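Metal-dependent phosphohydrolase, HDOD domain-containing (Geobacter sulfurreducens, PDB 3HC1) is of unknown function but binds two iron(III) ions and carries an HDOD domain, which suggests a metal-dependent phosphohydrolase of the HD superfamily. Local coordinates at residues 12-15 with 16-20; 101-104 with 105-109; 118-121 with 122-126; 151-154 with 155-158; 196-199 with 200-204. All coordinates share one frame; numbering follows the deposited sequence.

How the interactions relate
The five contacts are local, each within one helix or at a helix start, and come one after another along an all-helical chain. Interaction 1 lies on helix 9-21, interaction 2 on helix 82-108, interaction 3 on helix 116-136, interaction 4 at the start of helix 154-162 and interaction 5 on helix 193-203. Interactions 3 and 4, with centres about 10 Å apart, share one iron ion and water 1. Interaction 2 packs against both. Interaction 5 lies about 9 Å from interaction 4, centre to centre. Interaction 1, near the surface, touches interactions 4 and 5, which join the N-terminal helix to the di-iron core, while interaction 2 backs that core.

Interaction 1: 12-15 with 16-20; sequences RLTL and AREFM
L15 O accepts F19 N at 2.8 Å, and E18 N reaches T14 O at 3.0 Å in a bond with an N-H...O angle of 167°. The same i to i+4 pattern joins R12 to A16 and L13 to R17. These four bonds make 12-20 a regular stretch of helix 9-21. The main side-chain meeting is between T14 and R17, which cross at a slant. R17 NH2 comes within 3.1 Å of T14 OG1, yet both atoms have their stronger partner in E10, one turn before T14 and two before R17. Its carboxylate takes a hydrogen bond from T14 and a salt bridge from R17. The R17 chain starts beside its own backbone N (chi1 -69°) and bends at chi3 (-52°). This turns the guanidinium back along the helix, with L13 O over one of its faces and R17 NH2 3.5 Å from T14 CA. E18 CG lies 3.2 Å from T14 O. A16 is the buried residue of the contact, and A16 CB lies 3.4 Å from R12 O. The F19 ring packs outside the contact, where R163 makes a cation-pi contact with it. R12 binds E195 of helix 193-203. The polar flank is probably held mainly by charge: E10 probably balances R17 and limits how far its guanidinium can swing, while T14 shares the same carboxylate.

Interaction 2: 101-104 with 105-109; sequences CAIV and DLFKT
V104 O takes two weak backbone bonds, from F107 N at 3.0 Å and from K108 N with an N-H...O angle of 135°. L106 N also bonds weakly to I103 O, and D105 N makes a long, weak bond to A102 O. The helix is kinked here: the amides of D105 and L106 lack the usual i to i+4 bond and make only these weak i to i+3 bonds. F107 CG stands beside the backbone N (chi1 -73°), which swings the ring back along the helix. The ring meets I103 O edge-on and in its plane, with F107 CD1 3.5 Å from the oxygen. F107 CE1 also touches I103 CG1 at 4.3 Å, and L106 CD2 meets I103 CD1 at a similar distance. D105 O is gripped by T109, one turn later, from opposite faces of its plane, by T109 OG1 at 2.7 Å and by the backbone N. D105 OD1 pairs mainly with R63; K108 NZ adds a salt bridge whose hydrogen bond is weak. The F107 ring then meets W120 edge-to-face. This is a kinked last turn closing helix 82-108 within the helical HDOD domain, with F107 near the iron-binding H152 and D153.

Interaction 3: 118-121 with 122-126; sequences TLWA and HSLGV. With FE (Fe (III) ion), chain C.
W120 and L124 cross at a slant, one turn apart on helix 116-136. The leucine presents L124 CD2 to the indole, 4.0 Å from W120 NE1 and 4.1 Å from W120 CZ2. Both side chains leave with CG opposite the backbone N (chi1 172° for W120); the W120 ring leans forward along the helix and L124 leans back, and they meet between the turns. Their backbones are joined by a nearly straight bond, L124 N to W120 O at 2.8 Å. S123 OG sits beside its own backbone N and returns to L119 O at 2.9 Å. S123 also touches F107. L119 O holds two donors, S123 OG and S123 N, which arrive from opposite faces of the carbonyl plane. Losing the hydroxyl to an alanine here would probably leave L119 O with only the S123 amide of these two donors and thin the contact with F107. The H122 ring leaves on another side of the helix from the W120 indole. H122 NE2 binds one of the two iron(III) ions (chain C) at 2.2 Å, and L246 O takes a hydrogen bond from ND1, which fixes the ring's rotation. H152, D153, D238, E249 and water 1 complete the coordination. H122 thus supplies the first histidine of the H...HD...D motif of HD-domain proteins.

Interaction 4: 151-154 with 155-158; sequences LHDV and GEVF. With FE (Fe (III) ion), chain C; FE (Fe (III) ion), chain B.
D153, which comes only loosely near E156 (D153 CG to E156 CG 4.3 Å), has chi1 at -85° and a nearly flat chi2 of -16°, which turn its carboxylate toward the irons rather than onto the helix amides. From this N-cap position it makes no capping bond. H152 has its CG between the backbone N and the carbonyl carbon (chi1 84°), which lays its ring against D153 CB. The carboxylate bridges the two metals. D153 OD2 binds one iron ion at 2.1 Å and D153 OD1 the other at 2.2 Å, while water 1 lies between both metals. H152 NE2 joins OD2 on the first iron, and H152 ND1 is held by G149 O. D153 O anchors the first helical turn instead of the side chain. V157 N meets D153 O in the carbonyl plane, whereas E156 N comes from above that plane at 2.9 Å. V154 O then accepts F158 N. Water 2 gives a hydrogen bond to H152 O at 2.7 Å and takes one from G155 N, tying the turn to the helix start. The type I turn from L151 to V154 thus delivers H152 and D153, the HD pair of the H...HD...D motif of HD-domain proteins. Around it, V157 packs on F107 of helix 82-108 and L119 of helix 116-136. V154 and F158 face helix 193-203 through L200 and V196.

Interaction 5: 196-199 with 200-204; sequences VGFA and LAKRW
F198 has K202 CG over one face of its ring, offset toward the rim and 3.6 Å from F198 CE2. This is a CH-pi contact, with K202 CG 3.9 Å from the F198 ring centre and 22° off the normal. Just past the end of the helix, the W204 indole has L200 CG over one face. F198 and K202 lie side by side and point the same way. The lysine leaves beside its own backbone N (chi1 -67°), then bends at chi2 and chi3, which lays CG and CD along the ring while NZ goes on to a salt bridge with E208. K202 CG also lies close to the backbone, 3.2 Å from F198 O. F198 O accepts K202 N at 2.8 Å, and A201 N bonds to G197 O with an N-H...O angle of 169°. V196 to L200 and A199 to R203 continue the helical pattern. V196 to R203 belong to helix 193-203, which packs against helices 9-21 and 208-216. The F198 ring touches L13 of the first and C211 and L215 of the second. If F198 gave way to an alanine, the K202 methylenes would probably lose their aromatic support and a gap would open beside L13. The lysine thus divides its work: its methylenes pack on an aromatic face and its charge pairs with E208, which probably restrains the chain near its root and at its tip.

Interaction 1: 12-15 with 16-20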
loop_
_atom_site.group_PDB
_atom_site.type_symbol
_atom_site.label_atom_id
_atom_site.label_comp_id
_atom_site.label_asym_id
_atom_site.label_seq_id
_atom_site.Cartn_x
_atom_site.Cartn_y
_atom_site.Cartn_z
ATOM N N ARG A 12 17.886 -14.158 -2.212
ATOM C CA ARG A 12 16.421 -14.032 -2.224
ATOM C C ARG A 12 15.928 -13.231 -3.427
ATOM O O ARG A 12 14.875 -13.546 -3.975
ATOM C CB ARG A 12 15.941 -13.406 -0.902
ATOM C CG ARG A 12 15.951 -14.382 0.272
ATOM C CD ARG A 12 16.460 -13.743 1.536
ATOM N NE ARG A 12 15.791 -12.474 1.781
ATOM C CZ ARG A 12 16.357 -11.387 2.312
ATOM N NH1 ARG A 12 17.629 -11.383 2.682
ATOM N NH2 ARG A 12 15.633 -10.278 2.468
ATOM N N LEU A 13 16.667 -12.189 -3.834
ATOM C CA LEU A 13 16.273 -11.405 -5.020
ATOM C C LEU A 13 16.450 -12.239 -6.289
ATOM O O LEU A 13 15.564 -12.243 -7.123
ATOM C CB LEU A 13 16.999 -10.048 -5.116
ATOM C CG LEU A 13 16.541 -8.956 -4.150
ATOM C CD1 LEU A 13 17.541 -7.798 -4.157
ATOM C CD2 LEU A 13 15.143 -8.443 -4.494
ATOM N N THR A 14 17.549 -13.013 -6.390
ATOM C CA THR A 14 17.737 -13.924 -7.533
ATOM C C THR A 14 16.606 -14.939 -7.603
ATOM O O THR A 14 16.016 -15.142 -8.647
ATOM C CB THR A 14 19.118 -14.652 -7.472
ATOM O OG1 THR A 14 20.151 -13.689 -7.672
ATOM C CG2 THR A 14 19.233 -15.701 -8.526
ATOM N N LEU A 15 16.291 -15.563 -6.470
ATOM C CA LEU A 15 15.186 -16.536 -6.411
ATOM C C LEU A 15 13.865 -15.860 -6.800
ATOM O O LEU A 15 13.064 -16.446 -7.518
ATOM C CB LEU A 15 15.088 -17.174 -5.013
ATOM C CG LEU A 15 16.146 -18.213 -4.675
ATOM C CD1 LEU A 15 16.053 -18.556 -3.187
ATOM C CD2 LEU A 15 15.995 -19.469 -5.584
ATOM N N ALA A 16 13.648 -14.636 -6.321
ATOM C CA ALA A 16 12.462 -13.875 -6.717
ATOM C C ALA A 16 12.410 -13.698 -8.246
ATOM O O ALA A 16 11.348 -13.938 -8.858
ATOM C CB ALA A 16 12.364 -12.473 -5.978
ATOM N N ARG A 17 13.525 -13.296 -8.868
ATOM C CA ARG A 17 13.482 -13.137 -10.357
ATOM C C ARG A 17 13.205 -14.450 -11.059
ATOM O O ARG A 17 12.354 -14.505 -11.932
ATOM C CB ARG A 17 14.695 -12.441 -10.928
ATOM C CG ARG A 17 14.727 -10.980 -10.527
ATOM C CD ARG A 17 15.937 -10.300 -11.139
ATOM N NE ARG A 17 17.165 -11.036 -10.837
ATOM C CZ ARG A 17 18.016 -10.792 -9.841
ATOM N NH1 ARG A 17 17.835 -9.804 -8.971
ATOM N NH2 ARG A 17 19.084 -11.563 -9.716
ATOM N N GLU A 18 13.806 -15.540 -10.594
ATOM C CA GLU A 18 13.499 -16.865 -11.197
ATOM C C GLU A 18 12.041 -17.265 -10.997
ATOM O O GLU A 18 11.399 -17.843 -11.894
ATOM C CB GLU A 18 14.385 -17.955 -10.592
ATOM C CG GLU A 18 15.896 -17.670 -10.651
ATOM C CD GLU A 18 16.517 -17.853 -12.051
ATOM O OE1 GLU A 18 15.784 -18.196 -13.011
ATOM O OE2 GLU A 18 17.750 -17.649 -12.173
ATOM N N PHE A 19 11.496 -16.950 -9.828
ATOM C CA PHE A 19 10.065 -17.192 -9.556
ATOM C C PHE A 19 9.166 -16.439 -10.579
ATOM O O PHE A 19 8.092 -16.909 -10.930
ATOM C CB PHE A 19 9.730 -16.708 -8.124
ATOM C CG PHE A 19 8.492 -17.317 -7.517
ATOM C CD1 PHE A 19 8.512 -18.621 -7.014
ATOM C CD2 PHE A 19 7.343 -16.574 -7.361
ATOM C CE1 PHE A 19 7.383 -19.187 -6.390
ATOM C CE2 PHE A 19 6.212 -17.134 -6.741
ATOM C CZ PHE A 19 6.245 -18.447 -6.259
HETATM N N MSE A 20 9.575 -15.254 -11.015
HETATM C CA MSE A 20 8.767 -14.551 -12.027
HETATM C C MSE A 20 8.998 -15.069 -13.493
HETATM O O MSE A 20 8.065 -15.122 -14.288
HETATM C CB MSE A 20 9.032 -13.082 -11.941
HETATM C CG MSE A 20 8.387 -12.491 -10.763
HETATM SE SE MSE A 20 9.135 -10.758 -10.487
HETATM C CE MSE A 20 8.840 -9.886 -11.947
#

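Interaction 2: 101-104 with 105-109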
loop_
_atom_site.group_PDB
_atom_site.type_symbol
_atom_site.label_atom_id
_atom_site.label_comp_id
_atom_site.label_asym_id
_atom_site.label_seq_id
_atom_site.Cartn_x
_atom_site.Cartn_y
_atom_site.Cartn_z
ATOM N N CYS A 101 -8.101 4.561 -8.281
ATOM C CA CYS A 101 -9.139 4.043 -9.157
ATOM C C CYS A 101 -8.593 3.308 -10.324
ATOM O O CYS A 101 -9.290 2.477 -10.850
ATOM C CB CYS A 101 -10.074 5.151 -9.636
ATOM S SG CYS A 101 -10.984 5.814 -8.240
ATOM N N ALA A 102 -7.341 3.576 -10.684
ATOM C CA ALA A 102 -6.674 2.853 -11.775
ATOM C C ALA A 102 -5.985 1.599 -11.248
ATOM O O ALA A 102 -6.021 0.580 -11.894
ATOM C CB ALA A 102 -5.638 3.748 -12.513
ATOM N N ILE A 103 -5.355 1.680 -10.083
ATOM C CA ILE A 103 -4.605 0.541 -9.565
ATOM C C ILE A 103 -5.583 -0.619 -9.161
ATOM O O ILE A 103 -5.177 -1.768 -9.069
ATOM C CB ILE A 103 -3.681 0.966 -8.436
ATOM C CG1 ILE A 103 -2.538 -0.054 -8.225
ATOM C CG2 ILE A 103 -4.427 1.222 -7.147
ATOM C CD1 ILE A 103 -1.438 0.099 -9.220
ATOM N N VAL A 104 -6.852 -0.307 -8.921
ATOM C CA VAL A 104 -7.791 -1.338 -8.471
ATOM C C VAL A 104 -7.917 -2.478 -9.517
ATOM O O VAL A 104 -8.112 -3.624 -9.148
ATOM C CB VAL A 104 -9.130 -0.792 -8.017
ATOM C CG1 VAL A 104 -9.907 -0.161 -9.199
ATOM C CG2 VAL A 104 -9.947 -1.911 -7.306
ATOM N N ASP A 105 -7.734 -2.181 -10.802
ATOM C CA ASP A 105 -7.755 -3.242 -11.826
ATOM C C ASP A 105 -6.683 -4.307 -11.621
ATOM O O ASP A 105 -6.914 -5.467 -11.889
ATOM C CB ASP A 105 -7.627 -2.657 -13.245
ATOM C CG ASP A 105 -8.829 -1.848 -13.639
ATOM O OD1 ASP A 105 -9.945 -2.195 -13.214
ATOM O OD2 ASP A 105 -8.655 -0.841 -14.353
ATOM N N LEU A 106 -5.522 -3.915 -11.138
ATOM C CA LEU A 106 -4.496 -4.867 -10.749
ATOM C C LEU A 106 -4.969 -5.882 -9.696
ATOM O O LEU A 106 -4.639 -7.047 -9.783
ATOM C CB LEU A 106 -3.260 -4.151 -10.235
ATOM C CG LEU A 106 -2.149 -5.106 -9.711
ATOM C CD1 LEU A 106 -1.465 -5.853 -10.904
ATOM C CD2 LEU A 106 -1.139 -4.302 -8.941
ATOM N N PHE A 107 -5.741 -5.419 -8.728
ATOM C CA PHE A 107 -6.210 -6.256 -7.638
ATOM C C PHE A 107 -7.462 -7.089 -8.039
ATOM O O PHE A 107 -7.786 -8.083 -7.402
ATOM C CB PHE A 107 -6.532 -5.374 -6.409
ATOM C CG PHE A 107 -5.327 -4.837 -5.696
ATOM C CD1 PHE A 107 -4.637 -3.756 -6.203
ATOM C CD2 PHE A 107 -4.866 -5.429 -4.523
ATOM C CE1 PHE A 107 -3.564 -3.237 -5.555
ATOM C CE2 PHE A 107 -3.817 -4.913 -3.854
ATOM C CZ PHE A 107 -3.137 -3.809 -4.367
ATOM N N LYS A 108 -8.182 -6.657 -9.077
ATOM C CA LYS A 108 -9.377 -7.340 -9.566
ATOM C C LYS A 108 -9.085 -8.372 -10.620
ATOM O O LYS A 108 -9.861 -9.296 -10.782
ATOM C CB LYS A 108 -10.339 -6.374 -10.277
ATOM C CG LYS A 108 -11.297 -5.655 -9.465
ATOM C CD LYS A 108 -12.530 -5.212 -10.356
ATOM C CE LYS A 108 -12.154 -4.167 -11.454
ATOM N NZ LYS A 108 -12.152 -4.662 -12.891
ATOM N N THR A 109 -8.026 -8.161 -11.406
ATOM C CA THR A 109 -7.825 -8.925 -12.645
ATOM C C THR A 109 -7.060 -10.236 -12.371
ATOM O O THR A 109 -5.868 -10.387 -12.617
ATOM C CB THR A 109 -7.172 -8.011 -13.704
ATOM O OG1 THR A 109 -8.047 -6.889 -13.887
ATOM C CG2 THR A 109 -6.981 -8.726 -15.048
#

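Interaction 3: 118-121 with 122-126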
loop_
_atom_site.group_PDB
_atom_site.type_symbol
_atom_site.label_atom_id
_atom_site.label_comp_id
_atom_site.label_asym_id
_atom_site.label_seq_id
_atom_site.Cartn_x
_atom_site.Cartn_y
_atom_site.Cartn_z
ATOM N N THR A 118 -9.596 -9.502 -0.038
ATOM C CA THR A 118 -8.676 -9.572 1.108
ATOM C C THR A 118 -7.410 -8.709 0.885
ATOM O O THR A 118 -7.000 -7.914 1.737
ATOM C CB THR A 118 -8.333 -11.075 1.362
ATOM O OG1 THR A 118 -9.561 -11.721 1.674
ATOM C CG2 THR A 118 -7.366 -11.308 2.553
ATOM N N LEU A 119 -6.822 -8.883 -0.286
ATOM C CA LEU A 119 -5.591 -8.183 -0.609
ATOM C C LEU A 119 -5.861 -6.698 -0.834
ATOM O O LEU A 119 -5.089 -5.872 -0.388
ATOM C CB LEU A 119 -4.886 -8.834 -1.811
ATOM C CG LEU A 119 -3.989 -10.025 -1.396
ATOM C CD1 LEU A 119 -4.740 -11.142 -0.651
ATOM C CD2 LEU A 119 -3.263 -10.590 -2.605
ATOM N N TRP A 120 -6.945 -6.370 -1.523
ATOM C CA TRP A 120 -7.296 -4.989 -1.744
ATOM C C TRP A 120 -7.602 -4.211 -0.455
ATOM O O TRP A 120 -7.045 -3.133 -0.215
ATOM C CB TRP A 120 -8.471 -4.897 -2.737
ATOM C CG TRP A 120 -9.034 -3.509 -2.881
ATOM C CD1 TRP A 120 -10.253 -3.063 -2.463
ATOM C CD2 TRP A 120 -8.404 -2.405 -3.547
ATOM N NE1 TRP A 120 -10.414 -1.737 -2.818
ATOM C CE2 TRP A 120 -9.281 -1.310 -3.466
ATOM C CE3 TRP A 120 -7.159 -2.229 -4.154
ATOM C CZ2 TRP A 120 -8.958 -0.048 -3.993
ATOM C CZ3 TRP A 120 -6.833 -1.003 -4.671
ATOM C CH2 TRP A 120 -7.757 0.087 -4.607
ATOM N N ALA A 121 -8.486 -4.754 0.365
ATOM C CA ALA A 121 -8.894 -4.094 1.598
ATOM C C ALA A 121 -7.678 -3.814 2.493
ATOM O O ALA A 121 -7.511 -2.718 3.037
ATOM C CB ALA A 121 -10.003 -4.953 2.373
ATOM N N HIS A 122 -6.814 -4.811 2.635
ATOM C CA HIS A 122 -5.594 -4.657 3.432
ATOM C C HIS A 122 -4.651 -3.568 2.851
ATOM O O HIS A 122 -4.075 -2.751 3.588
ATOM C CB HIS A 122 -4.837 -5.997 3.479
ATOM C CG HIS A 122 -3.452 -5.881 4.040
ATOM N ND1 HIS A 122 -3.212 -5.524 5.347
ATOM C CD2 HIS A 122 -2.238 -6.014 3.453
ATOM C CE1 HIS A 122 -1.906 -5.511 5.561
ATOM N NE2 HIS A 122 -1.289 -5.787 4.423
ATOM N N SER A 123 -4.506 -3.580 1.524
ATOM C CA SER A 123 -3.636 -2.630 0.828
ATOM C C SER A 123 -4.168 -1.212 0.924
ATOM O O SER A 123 -3.389 -0.259 1.236
ATOM C CB SER A 123 -3.423 -3.047 -0.636
ATOM O OG SER A 123 -2.717 -4.300 -0.710
ATOM N N LEU A 124 -5.475 -1.044 0.677
ATOM C CA LEU A 124 -6.136 0.256 0.857
ATOM C C LEU A 124 -6.041 0.754 2.301
ATOM O O LEU A 124 -5.812 1.944 2.522
ATOM C CB LEU A 124 -7.606 0.199 0.435
ATOM C CG LEU A 124 -8.380 1.532 0.380
ATOM C CD1 LEU A 124 -7.642 2.580 -0.511
ATOM C CD2 LEU A 124 -9.793 1.242 -0.163
ATOM N N GLY A 125 -6.192 -0.145 3.270
ATOM C CA GLY A 125 -6.083 0.214 4.694
ATOM C C GLY A 125 -4.688 0.720 5.030
ATOM O O GLY A 125 -4.536 1.773 5.620
ATOM N N VAL A 126 -3.672 -0.042 4.632
ATOM C CA VAL A 126 -2.291 0.342 4.788
ATOM C C VAL A 126 -1.977 1.709 4.127
ATOM O O VAL A 126 -1.338 2.568 4.766
ATOM C CB VAL A 126 -1.307 -0.782 4.345
ATOM C CG1 VAL A 126 0.222 -0.298 4.306
ATOM C CG2 VAL A 126 -1.477 -1.984 5.320
HETATM FE FE FE C . 0.883 -6.166 4.226
HETATM O O HOH W 1 2.835 -6.485 4.428
#

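Interaction 4: 151-154 with 155-158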
loop_
_atom_site.group_PDB
_atom_site.type_symbol
_atom_site.label_atom_id
_atom_site.label_comp_id
_atom_site.label_asym_id
_atom_site.label_seq_id
_atom_site.Cartn_x
_atom_site.Cartn_y
_atom_site.Cartn_z
ATOM N N LEU A 151 0.924 -0.054 -2.660
ATOM C CA LEU A 151 1.678 -0.987 -3.471
ATOM C C LEU A 151 2.505 -1.978 -2.651
ATOM O O LEU A 151 3.205 -2.817 -3.230
ATOM C CB LEU A 151 2.654 -0.245 -4.406
ATOM C CG LEU A 151 1.952 0.623 -5.473
ATOM C CD1 LEU A 151 2.975 1.478 -6.182
ATOM C CD2 LEU A 151 1.246 -0.343 -6.438
ATOM N N HIS A 152 2.499 -1.844 -1.320
ATOM C CA HIS A 152 3.455 -2.597 -0.477
ATOM C C HIS A 152 3.452 -4.140 -0.649
ATOM O O HIS A 152 4.492 -4.790 -0.654
ATOM C CB HIS A 152 3.389 -2.189 0.997
ATOM C CG HIS A 152 2.304 -2.890 1.781
ATOM N ND1 HIS A 152 0.977 -2.564 1.636
ATOM C CD2 HIS A 152 2.346 -3.882 2.705
ATOM C CE1 HIS A 152 0.241 -3.357 2.394
ATOM N NE2 HIS A 152 1.047 -4.147 3.072
ATOM N N ASP A 153 2.245 -4.686 -0.781
ATOM C CA ASP A 153 2.013 -6.082 -0.981
ATOM C C ASP A 153 1.732 -6.479 -2.425
ATOM O O ASP A 153 1.133 -7.546 -2.680
ATOM C CB ASP A 153 0.862 -6.523 -0.068
ATOM C CG ASP A 153 1.351 -6.863 1.341
ATOM O OD1 ASP A 153 2.582 -7.039 1.499
ATOM O OD2 ASP A 153 0.520 -6.920 2.273
ATOM N N VAL A 154 2.182 -5.660 -3.384
ATOM C CA VAL A 154 1.950 -5.995 -4.801
ATOM C C VAL A 154 2.559 -7.377 -5.155
ATOM O O VAL A 154 2.058 -8.079 -6.009
ATOM C CB VAL A 154 2.460 -4.860 -5.734
ATOM C CG1 VAL A 154 4.009 -4.789 -5.728
ATOM C CG2 VAL A 154 1.957 -5.036 -7.086
ATOM N N GLY A 155 3.595 -7.800 -4.436
ATOM C CA GLY A 155 4.133 -9.148 -4.595
ATOM C C GLY A 155 3.205 -10.299 -4.241
ATOM O O GLY A 155 3.315 -11.359 -4.864
ATOM N N GLU A 156 2.355 -10.113 -3.233
ATOM C CA GLU A 156 1.335 -11.121 -2.843
ATOM C C GLU A 156 0.261 -11.168 -3.895
ATOM O O GLU A 156 -0.289 -12.229 -4.163
ATOM C CB GLU A 156 0.645 -10.819 -1.500
ATOM C CG GLU A 156 1.475 -10.843 -0.291
ATOM C CD GLU A 156 1.850 -12.251 0.161
ATOM O OE1 GLU A 156 2.369 -13.005 -0.665
ATOM O OE2 GLU A 156 1.629 -12.575 1.343
ATOM N N VAL A 157 -0.032 -10.025 -4.511
ATOM C CA VAL A 157 -0.953 -9.982 -5.604
ATOM C C VAL A 157 -0.406 -10.817 -6.734
ATOM O O VAL A 157 -1.101 -11.638 -7.307
ATOM C CB VAL A 157 -1.260 -8.538 -6.102
ATOM C CG1 VAL A 157 -2.095 -8.592 -7.385
ATOM C CG2 VAL A 157 -2.028 -7.801 -5.024
ATOM N N PHE A 158 0.872 -10.644 -7.025
ATOM C CA PHE A 158 1.497 -11.439 -8.060
ATOM C C PHE A 158 1.470 -12.921 -7.779
ATOM O O PHE A 158 1.120 -13.697 -8.651
ATOM C CB PHE A 158 2.956 -11.012 -8.257
ATOM C CG PHE A 158 3.679 -11.870 -9.226
ATOM C CD1 PHE A 158 3.540 -11.639 -10.576
ATOM C CD2 PHE A 158 4.439 -12.950 -8.798
ATOM C CE1 PHE A 158 4.192 -12.444 -11.482
ATOM C CE2 PHE A 158 5.077 -13.745 -9.711
ATOM C CZ PHE A 158 4.942 -13.492 -11.042
HETATM FE FE FE C . 0.883 -6.166 4.226
HETATM FE FE FE B . 3.637 -7.737 3.259
HETATM O O HOH W 2 5.006 -7.079 -2.085
HETATM O O HOH W 1 2.835 -6.485 4.428
#

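Interaction 5: 196-199 with 200-204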
loop_
_atom_site.group_PDB
_atom_site.type_symbol
_atom_site.label_atom_id
_atom_site.label_comp_id
_atom_site.label_asym_id
_atom_site.label_seq_id
_atom_site.Cartn_x
_atom_site.Cartn_y
_atom_site.Cartn_z
ATOM N N VAL A 196 9.860 -10.549 -4.478
ATOM C CA VAL A 196 9.082 -10.610 -5.680
ATOM C C VAL A 196 8.481 -9.259 -5.985
ATOM O O VAL A 196 8.499 -8.856 -7.137
ATOM C CB VAL A 196 7.949 -11.698 -5.599
ATOM C CG1 VAL A 196 7.007 -11.728 -6.842
ATOM C CG2 VAL A 196 8.625 -13.067 -5.476
ATOM N N GLY A 197 7.925 -8.580 -4.976
ATOM C CA GLY A 197 7.286 -7.259 -5.217
ATOM C C GLY A 197 8.325 -6.252 -5.677
ATOM O O GLY A 197 8.056 -5.372 -6.526
ATOM N N PHE A 198 9.501 -6.362 -5.096
ATOM C CA PHE A 198 10.643 -5.459 -5.499
ATOM C C PHE A 198 11.001 -5.678 -6.974
ATOM O O PHE A 198 11.065 -4.722 -7.764
ATOM C CB PHE A 198 11.836 -5.730 -4.583
ATOM C CG PHE A 198 13.046 -4.926 -4.897
ATOM C CD1 PHE A 198 13.230 -3.662 -4.299
ATOM C CD2 PHE A 198 14.007 -5.425 -5.777
ATOM C CE1 PHE A 198 14.398 -2.952 -4.548
ATOM C CE2 PHE A 198 15.162 -4.688 -6.084
ATOM C CZ PHE A 198 15.332 -3.446 -5.470
ATOM N N ALA A 199 11.180 -6.948 -7.343
ATOM C CA ALA A 199 11.529 -7.332 -8.720
ATOM C C ALA A 199 10.461 -6.830 -9.676
ATOM O O ALA A 199 10.762 -6.399 -10.758
ATOM C CB ALA A 199 11.622 -8.854 -8.859
ATOM N N LEU A 200 9.198 -6.908 -9.258
ATOM C CA LEU A 200 8.063 -6.450 -10.059
ATOM C C LEU A 200 7.988 -4.955 -10.244
ATOM O O LEU A 200 7.891 -4.440 -11.368
ATOM C CB LEU A 200 6.717 -7.020 -9.515
ATOM C CG LEU A 200 5.463 -6.781 -10.379
ATOM C CD1 LEU A 200 5.547 -7.336 -11.798
ATOM C CD2 LEU A 200 4.243 -7.324 -9.667
ATOM N N ALA A 201 8.112 -4.242 -9.156
ATOM C CA ALA A 201 8.145 -2.806 -9.191
ATOM C C ALA A 201 9.367 -2.282 -9.979
ATOM O O ALA A 201 9.250 -1.277 -10.724
ATOM C CB ALA A 201 8.144 -2.261 -7.739
ATOM N N LYS A 202 10.502 -2.964 -9.868
ATOM C CA LYS A 202 11.687 -2.620 -10.675
ATOM C C LYS A 202 11.427 -2.847 -12.142
ATOM O O LYS A 202 11.727 -1.979 -12.945
ATOM C CB LYS A 202 12.950 -3.370 -10.261
ATOM C CG LYS A 202 13.507 -3.006 -8.860
ATOM C CD LYS A 202 14.120 -1.597 -8.800
ATOM C CE LYS A 202 15.543 -1.614 -9.240
ATOM N NZ LYS A 202 15.965 -0.274 -9.642
ATOM N N ARG A 203 10.818 -3.977 -12.502
ATOM C CA ARG A 203 10.389 -4.195 -13.891
ATOM C C ARG A 203 9.478 -3.064 -14.383
ATOM O O ARG A 203 9.629 -2.609 -15.519
ATOM C CB ARG A 203 9.716 -5.567 -14.080
ATOM C CG ARG A 203 8.815 -5.622 -15.298
ATOM C CD ARG A 203 8.253 -6.983 -15.571
ATOM N NE ARG A 203 9.306 -7.779 -16.106
ATOM C CZ ARG A 203 9.402 -8.217 -17.359
ATOM N NH1 ARG A 203 8.457 -8.040 -18.275
ATOM N NH2 ARG A 203 10.477 -8.881 -17.653
ATOM N N TRP A 204 8.577 -2.567 -13.526
ATOM C CA TRP A 204 7.674 -1.513 -13.914
ATOM C C TRP A 204 8.276 -0.119 -13.938
ATOM O O TRP A 204 7.563 0.835 -14.173
ATOM C CB TRP A 204 6.451 -1.450 -12.981
ATOM C CG TRP A 204 5.515 -2.614 -13.084
ATOM C CD1 TRP A 204 5.427 -3.524 -14.091
ATOM C CD2 TRP A 204 4.509 -2.957 -12.132
ATOM N NE1 TRP A 204 4.422 -4.436 -13.811
ATOM C CE2 TRP A 204 3.854 -4.118 -12.611
ATOM C CE3 TRP A 204 4.119 -2.426 -10.900
ATOM C CZ2 TRP A 204 2.800 -4.713 -11.924
ATOM C CZ3 TRP A 204 3.067 -3.040 -10.203
ATOM C CH2 TRP A 204 2.436 -4.171 -10.714
#